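Local coordinates for protein beta-glucoside phosphorylase BglX (Unidentified, PDB 5VQE) that probably cleaves beta-glucosides by transferring the glucosyl unit to phosphate, as a family 3 glycosidase relative built around a TIM-barrel domain, at residues P66-M72 with N101-D106; R73-Q77 with V365-L369. One frame throughout, in Å; residues are numbered along the deposited sequence.

Contact 1: P66-M72 with N101-D106; sequences PFKAKRM and NGGMED
The peptide N-H of Glu105 donates to Phe67 O in a nearly straight bond, N to O 2.9 Å and 177° at the hydrogen. Next to Glu105, Asp106 accepts from the first amide of helix 69-82, after the N-cap residue Lys68: its OD1 takes the N-H of Ala69 at 2.9 Å through the syn lone pair, while OD2 reaches Lys70 N by way of a water. With CG between its backbone N and carbonyl carbon (chi1 45°), Asp106 turns its carboxylate to these amides, where the helix dipole would probably stabilise its charge. An alanine at Asp106 is likely to leave the Ala69 amide without its acceptor and the bridging water less firmly held. On the outer side Lys68 and Glu105 run alongside each other, their NZ and OE2 forming a loose salt bridge at 3.6 Å. On the buried side, Met104 SD lies 3.5 Å from Ala69 CB, and Met72 CE packs on Met104 CB. Gly103 O, buried and without a hydrogen-bond partner, receives a CA-H contact from Pro66 (CA to O 3.1 Å). The contact ties the turn between strand 61-64 and helix 69-82 to the loop following the neighbouring parallel strand 88-91.

Contact 2: R73-Q77 with V365-L369; sequences REFTQ and VVPPL
Arg73 reaches out from helix 69-82 of the TIM-barrel domain to the extended, proline-containing segment 365-369, part of the linker between helix 340-356 and helix 378-391 that leads on toward the six-stranded mixed sheet. It illustrates how one long side chain can fasten an irregular segment to the outside of a barrel helix. The polar part begins with a hydrogen bond from Arg73 NH2 to the carbonyl of Pro367, 2.7 Å from N to O, with the oxygen tilted only 15° from the guanidinium plane. The C=O...N angle of 160° means that the carbonyl points almost straight at its donor. A second link is indirect: a water in the guanidinium plane accepts from Arg73 NE at 2.6 Å and lies within hydrogen-bonding distance of Pro368 O, one of several acceptors competing for its protons. The reach comes from the chain shape, since CG lies opposite the backbone N (chi1 -177°) and the chain stays stretched out as far as NE.

Apolar contacts on both faces limit the turning of the same cation. Val366 CG2 lies over one face of the guanidinium and Leu369 CD2 over the opposite face, each 3.3 Å from the plane and displaced toward its rim. Leu369 crosses the arginine at about a right angle and touches it through CD2.

A mostly apolar patch follows one turn along the helix. Val365 CG1 rests against the backbone of Thr76 and Gln77, and Gln77 CG approaches Val366 CG2 at 3.8 Å. Thr76 turns its hydroxyl to other partners, Tyr64 OH and the carbonyl of Val139, which leaves its methyl for the linker: Thr76 CG2 and Val366 CG1 are 3.5 Å apart, closer than carbon atoms usually pack.

How the contacts relate
Both contacts use helix 69-82, contact 1 at its first turn and contact 2 on the turns that follow, with centres about 14 Å apart. They meet through aromatic packing, Phe67 CZ lying 3.3 Å from Phe75 CD2 with the ring planes inclined at about 55°. Contact 1 is partly buried and joins two successive strand-to-helix connections of the barrel, so backbone amides, a carboxylate that accepts from a first-turn amide and methionine packing dominate. Contact 2 lies at the surface and brings in a linker nearly 300 residues later; there a single arginine supplies the direct hydrogen bond, a water probably adds a second polar link, and valine and leucine methyls pack against the arginine and the helix.

Contact 1: P66-M72 with N101-D106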
loop_
_atom_site.group_PDB
_atom_site.type_symbol
_atom_site.label_atom_id
_atom_site.label_comp_id
_atom_site.label_asym_id
_atom_site.label_seq_id
_atom_site.Cartn_x
_atom_site.Cartn_y
_atom_site.Cartn_z
ATOM N N PRO A 66 0.500 11.616 4.838
ATOM C CA PRO A 66 0.803 12.490 3.696
ATOM C C PRO A 66 0.603 13.959 4.016
ATOM O O PRO A 66 -0.524 14.425 4.212
ATOM C CB PRO A 66 -0.178 12.025 2.608
ATOM C CG PRO A 66 -0.707 10.722 3.065
ATOM C CD PRO A 66 -0.655 10.746 4.565
ATOM N N PHE A 67 1.704 14.688 4.108
ATOM C CA PHE A 67 1.675 16.139 4.061
ATOM C C PHE A 67 2.867 16.573 3.208
ATOM O O PHE A 67 3.495 15.752 2.534
ATOM C CB PHE A 67 1.633 16.726 5.480
ATOM C CG PHE A 67 2.705 16.215 6.402
ATOM C CD1 PHE A 67 2.484 15.103 7.198
ATOM C CD2 PHE A 67 3.916 16.870 6.499
ATOM C CE1 PHE A 67 3.461 14.640 8.058
ATOM C CE2 PHE A 67 4.900 16.411 7.361
ATOM C CZ PHE A 67 4.670 15.293 8.141
ATOM N N LYS A 68 3.176 17.865 3.211
ATOM C CA LYS A 68 4.087 18.409 2.211
ATOM C C LYS A 68 5.530 17.991 2.468
ATOM O O LYS A 68 5.990 17.930 3.612
ATOM C CB LYS A 68 3.993 19.936 2.174
ATOM C CG LYS A 68 2.766 20.444 1.434
ATOM C CD LYS A 68 2.736 21.965 1.384
ATOM C CE LYS A 68 1.367 22.495 0.956
ATOM N NZ LYS A 68 0.356 22.364 2.045
ATOM N N ALA A 69 6.255 17.738 1.373
ATOM C CA ALA A 69 7.639 17.293 1.473
ATOM C C ALA A 69 8.479 18.248 2.305
ATOM O O ALA A 69 9.318 17.817 3.102
ATOM C CB ALA A 69 8.242 17.154 0.078
ATOM N N LYS A 70 8.287 19.555 2.124
ATOM C CA LYS A 70 9.093 20.513 2.871
ATOM C C LYS A 70 8.824 20.413 4.367
ATOM O O LYS A 70 9.744 20.578 5.175
ATOM C CB LYS A 70 8.824 21.931 2.361
ATOM C CG LYS A 70 9.235 23.020 3.323
ATOM N N ARG A 71 7.580 20.126 4.751
ATOM C CA ARG A 71 7.255 19.952 6.162
ATOM C C ARG A 71 7.822 18.643 6.702
ATOM O O ARG A 71 8.308 18.596 7.842
ATOM C CB ARG A 71 5.740 20.006 6.364
ATOM C CG ARG A 71 5.132 21.371 6.083
ATOM C CD ARG A 71 5.446 22.362 7.192
ATOM N NE ARG A 71 4.582 22.168 8.352
ATOM C CZ ARG A 71 4.642 22.901 9.458
ATOM N NH1 ARG A 71 5.533 23.878 9.564
ATOM N NH2 ARG A 71 3.813 22.655 10.461
ATOM N N MET A 72 7.762 17.568 5.911
ATOM C CA MET A 72 8.417 16.333 6.324
ATOM C C MET A 72 9.891 16.568 6.608
ATOM O O MET A 72 10.422 16.064 7.602
ATOM C CB MET A 72 8.266 15.263 5.251
ATOM C CG MET A 72 6.864 14.766 5.078
ATOM S SD MET A 72 6.779 13.323 4.023
ATOM C CE MET A 72 5.025 13.006 4.125
ATOM N N ASN A 101 -3.130 7.213 -0.741
ATOM C CA ASN A 101 -3.415 7.613 0.637
ATOM C C ASN A 101 -2.172 7.631 1.516
ATOM O O ASN A 101 -2.284 7.897 2.714
ATOM C CB ASN A 101 -4.451 6.707 1.319
ATOM C CG ASN A 101 -5.779 6.674 0.589
ATOM O OD1 ASN A 101 -6.305 5.603 0.289
ATOM N ND2 ASN A 101 -6.335 7.852 0.303
ATOM N N GLY A 102 -0.997 7.351 0.967
ATOM C CA GLY A 102 0.236 7.442 1.719
ATOM C C GLY A 102 1.266 8.256 0.969
ATOM O O GLY A 102 0.955 8.876 -0.054
ATOM N N GLY A 103 2.502 8.246 1.452
ATOM C CA GLY A 103 3.541 9.021 0.812
ATOM C C GLY A 103 3.478 10.472 1.252
ATOM O O GLY A 103 3.095 10.784 2.377
ATOM N N MET A 104 3.854 11.369 0.345
ATOM C CA MET A 104 3.805 12.793 0.625
ATOM C C MET A 104 2.811 13.469 -0.309
ATOM O O MET A 104 2.470 12.956 -1.371
ATOM C CB MET A 104 5.192 13.437 0.502
ATOM C CG MET A 104 5.879 13.257 -0.831
ATOM S SD MET A 104 7.616 13.791 -0.824
ATOM C CE MET A 104 8.352 12.633 0.301
ATOM N N GLU A 105 2.338 14.634 0.120
ATOM C CA GLU A 105 1.285 15.328 -0.612
ATOM C C GLU A 105 1.737 15.722 -2.017
ATOM O O GLU A 105 0.953 15.649 -2.969
ATOM C CB GLU A 105 0.850 16.555 0.190
ATOM C CG GLU A 105 -0.182 17.432 -0.477
ATOM C CD GLU A 105 -0.623 18.562 0.432
ATOM O OE1 GLU A 105 -0.813 18.304 1.641
ATOM O OE2 GLU A 105 -0.760 19.706 -0.054
ATOM N N ASP A 106 2.998 16.134 -2.169
ATOM C CA ASP A 106 3.479 16.716 -3.422
ATOM C C ASP A 106 4.605 15.914 -4.075
ATOM O O ASP A 106 5.383 16.471 -4.860
ATOM C CB ASP A 106 3.930 18.159 -3.188
ATOM C CG ASP A 106 4.769 18.318 -1.936
ATOM O OD1 ASP A 106 4.995 17.311 -1.227
ATOM O OD2 ASP A 106 5.187 19.462 -1.653
HETATM O O HOH W 1 6.887 20.719 -0.111
#

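Contact 2: R73-Q77 with V365-L369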
loop_
_atom_site.group_PDB
_atom_site.type_symbol
_atom_site.label_atom_id
_atom_site.label_comp_id
_atom_site.label_asym_id
_atom_site.label_seq_id
_atom_site.Cartn_x
_atom_site.Cartn_y
_atom_site.Cartn_z
ATOM N N ARG A 73 10.576 17.313 5.733
ATOM C CA ARG A 73 12.004 17.554 5.930
ATOM C C ARG A 73 12.249 18.339 7.210
ATOM O O ARG A 73 13.194 18.054 7.958
ATOM C CB ARG A 73 12.596 18.300 4.727
ATOM C CG ARG A 73 14.109 18.530 4.829
ATOM C CD ARG A 73 14.671 19.318 3.644
ATOM N NE ARG A 73 16.119 19.129 3.527
ATOM C CZ ARG A 73 17.040 19.903 4.097
ATOM N NH1 ARG A 73 16.686 20.951 4.832
ATOM N NH2 ARG A 73 18.329 19.631 3.928
ATOM N N GLU A 74 11.410 19.337 7.475
ATOM C CA GLU A 74 11.530 20.096 8.711
ATOM C C GLU A 74 11.214 19.220 9.917
ATOM O O GLU A 74 11.916 19.275 10.935
ATOM C CB GLU A 74 10.599 21.312 8.653
ATOM C CG GLU A 74 10.692 22.241 9.842
ATOM C CD GLU A 74 9.513 23.191 9.911
ATOM O OE1 GLU A 74 8.800 23.185 10.936
ATOM O OE2 GLU A 74 9.293 23.930 8.926
ATOM N N PHE A 75 10.177 18.387 9.812
ATOM C CA PHE A 75 9.838 17.491 10.913
ATOM C C PHE A 75 10.985 16.534 11.225
ATOM O O PHE A 75 11.281 16.274 12.396
ATOM C CB PHE A 75 8.568 16.712 10.585
ATOM C CG PHE A 75 7.288 17.486 10.798
ATOM C CD1 PHE A 75 7.300 18.843 11.073
ATOM C CD2 PHE A 75 6.067 16.841 10.724
ATOM C CE1 PHE A 75 6.116 19.534 11.264
ATOM C CE2 PHE A 75 4.884 17.529 10.917
ATOM C CZ PHE A 75 4.908 18.872 11.186
ATOM N N THR A 76 11.640 15.989 10.195
ATOM C CA THR A 76 12.742 15.066 10.447
ATOM C C THR A 76 13.843 15.735 11.259
ATOM O O THR A 76 14.377 15.143 12.204
ATOM C CB THR A 76 13.305 14.538 9.129
ATOM O OG1 THR A 76 12.319 13.733 8.477
ATOM C CG2 THR A 76 14.567 13.697 9.371
ATOM N N GLN A 77 14.209 16.964 10.893
ATOM C CA GLN A 77 15.251 17.675 11.624
ATOM C C GLN A 77 14.844 17.885 13.073
ATOM O O GLN A 77 15.608 17.591 14.002
ATOM C CB GLN A 77 15.538 19.016 10.945
ATOM C CG GLN A 77 16.281 18.887 9.627
ATOM C CD GLN A 77 16.381 20.210 8.888
ATOM O OE1 GLN A 77 15.369 20.785 8.485
ATOM N NE2 GLN A 77 17.602 20.703 8.715
ATOM N N VAL A 365 21.130 15.380 9.786
ATOM C CA VAL A 365 19.952 14.555 10.028
ATOM C C VAL A 365 19.072 14.427 8.789
ATOM O O VAL A 365 18.187 13.556 8.751
ATOM C CB VAL A 365 19.172 15.124 11.236
ATOM C CG1 VAL A 365 17.673 15.021 11.060
ATOM C CG2 VAL A 365 19.623 14.422 12.513
ATOM N N VAL A 366 19.293 15.257 7.775
ATOM C CA VAL A 366 18.662 15.098 6.467
ATOM C C VAL A 366 19.717 15.318 5.398
ATOM O O VAL A 366 20.789 15.880 5.668
ATOM C CB VAL A 366 17.492 16.080 6.266
ATOM C CG1 VAL A 366 16.317 15.710 7.163
ATOM C CG2 VAL A 366 17.945 17.520 6.530
ATOM N N PRO A 367 19.451 14.880 4.172
ATOM C CA PRO A 367 20.402 15.129 3.084
ATOM C C PRO A 367 20.441 16.610 2.755
ATOM O O PRO A 367 19.574 17.370 3.207
ATOM C CB PRO A 367 19.838 14.307 1.911
ATOM C CG PRO A 367 18.724 13.464 2.495
ATOM C CD PRO A 367 18.240 14.193 3.693
ATOM N N PRO A 368 21.426 17.056 1.976
ATOM C CA PRO A 368 21.457 18.466 1.563
ATOM C C PRO A 368 20.158 18.881 0.884
ATOM O O PRO A 368 19.451 18.059 0.295
ATOM C CB PRO A 368 22.641 18.526 0.591
ATOM C CG PRO A 368 23.507 17.372 0.960
ATOM C CD PRO A 368 22.590 16.301 1.485
ATOM N N LEU A 369 19.853 20.181 0.973
ATOM C CA LEU A 369 18.674 20.736 0.312
ATOM C C LEU A 369 18.614 20.323 -1.151
ATOM O O LEU A 369 17.525 20.119 -1.697
ATOM C CB LEU A 369 18.693 22.265 0.431
ATOM C CG LEU A 369 17.409 23.065 0.704
ATOM C CD1 LEU A 369 16.550 23.191 -0.542
ATOM C CD2 LEU A 369 16.595 22.490 1.859
HETATM O O HOH W 2 16.817 17.505 1.662
#